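Local coordinates for protein enoyl-CoA hydratase (Geobacillus kaustophilus, PDB 2PPY) that probably catalyses the hydration of enoyl-CoA thioesters in fatty acid beta-oxidation, at residues Leu125-Asp130 / Glu195-Tyr200. Numbering follows the deposited sequence.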
# COMPACT_ATOMS: atom_id res chain seq x y z
N LEU A 125 9.77 -17.72 -13.20
CA LEU A 125 9.00 -18.90 -13.59
C LEU A 125 9.62 -20.16 -13.00
O LEU A 125 10.81 -20.19 -12.69
CB LEU A 125 8.98 -19.03 -15.12
CG LEU A 125 8.37 -17.90 -15.96
CD1 LEU A 125 8.81 -18.05 -17.42
CD2 LEU A 125 6.86 -17.91 -15.83
N ARG A 126 8.81 -21.21 -12.88
CA ARG A 126 9.27 -22.49 -12.34
C ARG A 126 8.76 -23.65 -13.19
O ARG A 126 7.55 -23.81 -13.34
CB ARG A 126 8.77 -22.66 -10.90
CG ARG A 126 9.46 -21.74 -9.89
CD ARG A 126 8.56 -21.48 -8.68
NE ARG A 126 7.41 -20.67 -9.07
CZ ARG A 126 7.48 -19.37 -9.37
NH1 ARG A 126 8.65 -18.74 -9.32
NH2 ARG A 126 6.39 -18.71 -9.74
N PHE A 127 9.68 -24.43 -13.76
CA PHE A 127 9.33 -25.60 -14.58
C PHE A 127 9.85 -26.83 -13.84
O PHE A 127 11.01 -26.86 -13.43
CB PHE A 127 9.98 -25.52 -15.97
CG PHE A 127 9.57 -24.33 -16.80
CD1 PHE A 127 8.41 -23.61 -16.50
CD2 PHE A 127 10.33 -23.93 -17.89
CE1 PHE A 127 8.02 -22.50 -17.28
CE2 PHE A 127 9.96 -22.83 -18.68
CZ PHE A 127 8.80 -22.11 -18.37
N MSE A 128 9.01 -27.84 -13.68
CA MSE A 128 9.42 -29.04 -12.95
C MSE A 128 9.20 -30.36 -13.68
O MSE A 128 8.25 -30.50 -14.44
CB MSE A 128 8.69 -29.05 -11.60
CG MSE A 128 9.08 -30.16 -10.65
SE MSE A 128 8.42 -29.77 -8.88
CE MSE A 128 9.98 -30.22 -7.84
N GLY A 129 10.08 -31.33 -13.43
CA GLY A 129 9.97 -32.63 -14.06
C GLY A 129 8.88 -33.47 -13.41
O GLY A 129 8.66 -33.35 -12.20
N ASP A 130 8.20 -34.32 -14.18
CA ASP A 130 7.12 -35.11 -13.60
C ASP A 130 7.54 -36.18 -12.60
O ASP A 130 6.69 -36.86 -12.02
CB ASP A 130 6.22 -35.72 -14.70
CG ASP A 130 6.96 -36.64 -15.65
OD1 ASP A 130 6.31 -37.11 -16.60
OD2 ASP A 130 8.16 -36.90 -15.46
N GLU A 195 15.50 -29.99 -21.71
CA GLU A 195 15.27 -29.77 -23.13
C GLU A 195 14.15 -28.76 -23.36
O GLU A 195 14.34 -27.75 -24.03
CB GLU A 195 14.91 -31.09 -23.80
CG GLU A 195 14.83 -31.04 -25.31
CD GLU A 195 14.27 -32.32 -25.91
OE1 GLU A 195 14.27 -33.35 -25.21
OE2 GLU A 195 13.85 -32.30 -27.08
N ARG A 196 12.98 -29.02 -22.79
CA ARG A 196 11.84 -28.13 -22.96
C ARG A 196 12.02 -26.78 -22.28
O ARG A 196 11.50 -25.77 -22.75
CB ARG A 196 10.57 -28.84 -22.49
CG ARG A 196 10.32 -30.15 -23.25
CD ARG A 196 8.95 -30.73 -22.99
NE ARG A 196 7.90 -29.79 -23.37
CZ ARG A 196 6.60 -30.04 -23.26
NH1 ARG A 196 6.19 -31.21 -22.78
NH2 ARG A 196 5.71 -29.13 -23.62
N THR A 197 12.76 -26.74 -21.17
CA THR A 197 13.01 -25.48 -20.48
C THR A 197 13.88 -24.62 -21.40
O THR A 197 13.60 -23.44 -21.60
CB THR A 197 13.76 -25.69 -19.14
OG1 THR A 197 12.92 -26.42 -18.24
CG2 THR A 197 14.12 -24.34 -18.51
N ARG A 198 14.94 -25.22 -21.95
CA ARG A 198 15.85 -24.51 -22.85
C ARG A 198 15.12 -24.06 -24.11
O ARG A 198 15.42 -23.00 -24.65
CB ARG A 198 17.03 -25.41 -23.23
CG ARG A 198 18.12 -25.46 -22.18
CD ARG A 198 19.04 -26.65 -22.36
NE ARG A 198 20.11 -26.65 -21.36
CZ ARG A 198 20.76 -27.74 -20.96
NH1 ARG A 198 20.46 -28.92 -21.47
NH2 ARG A 198 21.71 -27.64 -20.04
N GLU A 199 14.18 -24.87 -24.57
CA GLU A 199 13.40 -24.55 -25.76
C GLU A 199 12.56 -23.30 -25.50
O GLU A 199 12.43 -22.44 -26.37
CB GLU A 199 12.50 -25.73 -26.13
CG GLU A 199 11.63 -25.50 -27.35
CD GLU A 199 10.84 -26.73 -27.73
OE1 GLU A 199 11.47 -27.77 -28.02
OE2 GLU A 199 9.59 -26.67 -27.74
N TYR A 200 12.01 -23.20 -24.29
CA TYR A 200 11.20 -22.06 -23.90
C TYR A 200 12.08 -20.82 -23.85
O TYR A 200 11.71 -19.77 -24.38
CB TYR A 200 10.56 -22.32 -22.53
CG TYR A 200 9.62 -21.23 -22.03
CD1 TYR A 200 10.12 -20.06 -21.46
CD2 TYR A 200 8.24 -21.41 -22.07
CE1 TYR A 200 9.26 -19.08 -20.94
CE2 TYR A 200 7.37 -20.44 -21.56
CZ TYR A 200 7.89 -19.28 -20.99
OH TYR A 200 7.05 -18.33 -20.45
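Phe127 points the edge of its ring at one face of Tyr200, a T-shaped aromatic contact that seats helix 193-205 on the mixed beta-sheet of the crotonase fold. The helix segment runs nearly antiparallel to strand 125-129, at 154°, with the axes 9.6 Å apart. The two ring planes stand at 74° with centroids 4.9 Å apart. Phe127 CZ lies 3.6 Å above the plane of the Tyr200 ring, over its centre. Tyr200 reaches this place because its CG lies anti to the backbone N (chi1 -177°), which brings the ring toward the sheet, against the edge of Phe127 and within reach of Leu125. There Leu125 CD1 packs against the phenol end, 3.7 Å from Tyr200 CE1. The hydroxyl beyond it is hydrogen-bonded to Asp165 of a second subunit, so this one side chain links the sheet packing to the subunit interface. With an alanine at Tyr200, the Phe127 edge is likely to lose the aromatic face it points at, and Asp165 of the second subunit its hydroxyl partner. Phe188, from the neighbouring strand 186-188, makes another edge-to-face pair with Phe127. One turn back along the helix, Thr197 meets the phenylalanine ring at its edge: OG1, which is hydrogen-bonded to Thr193 O within the helix, lies near the ring plane, 3.6 Å from Phe127 CD2, while Thr197 CG2 touches the same carbon at 3.9 Å.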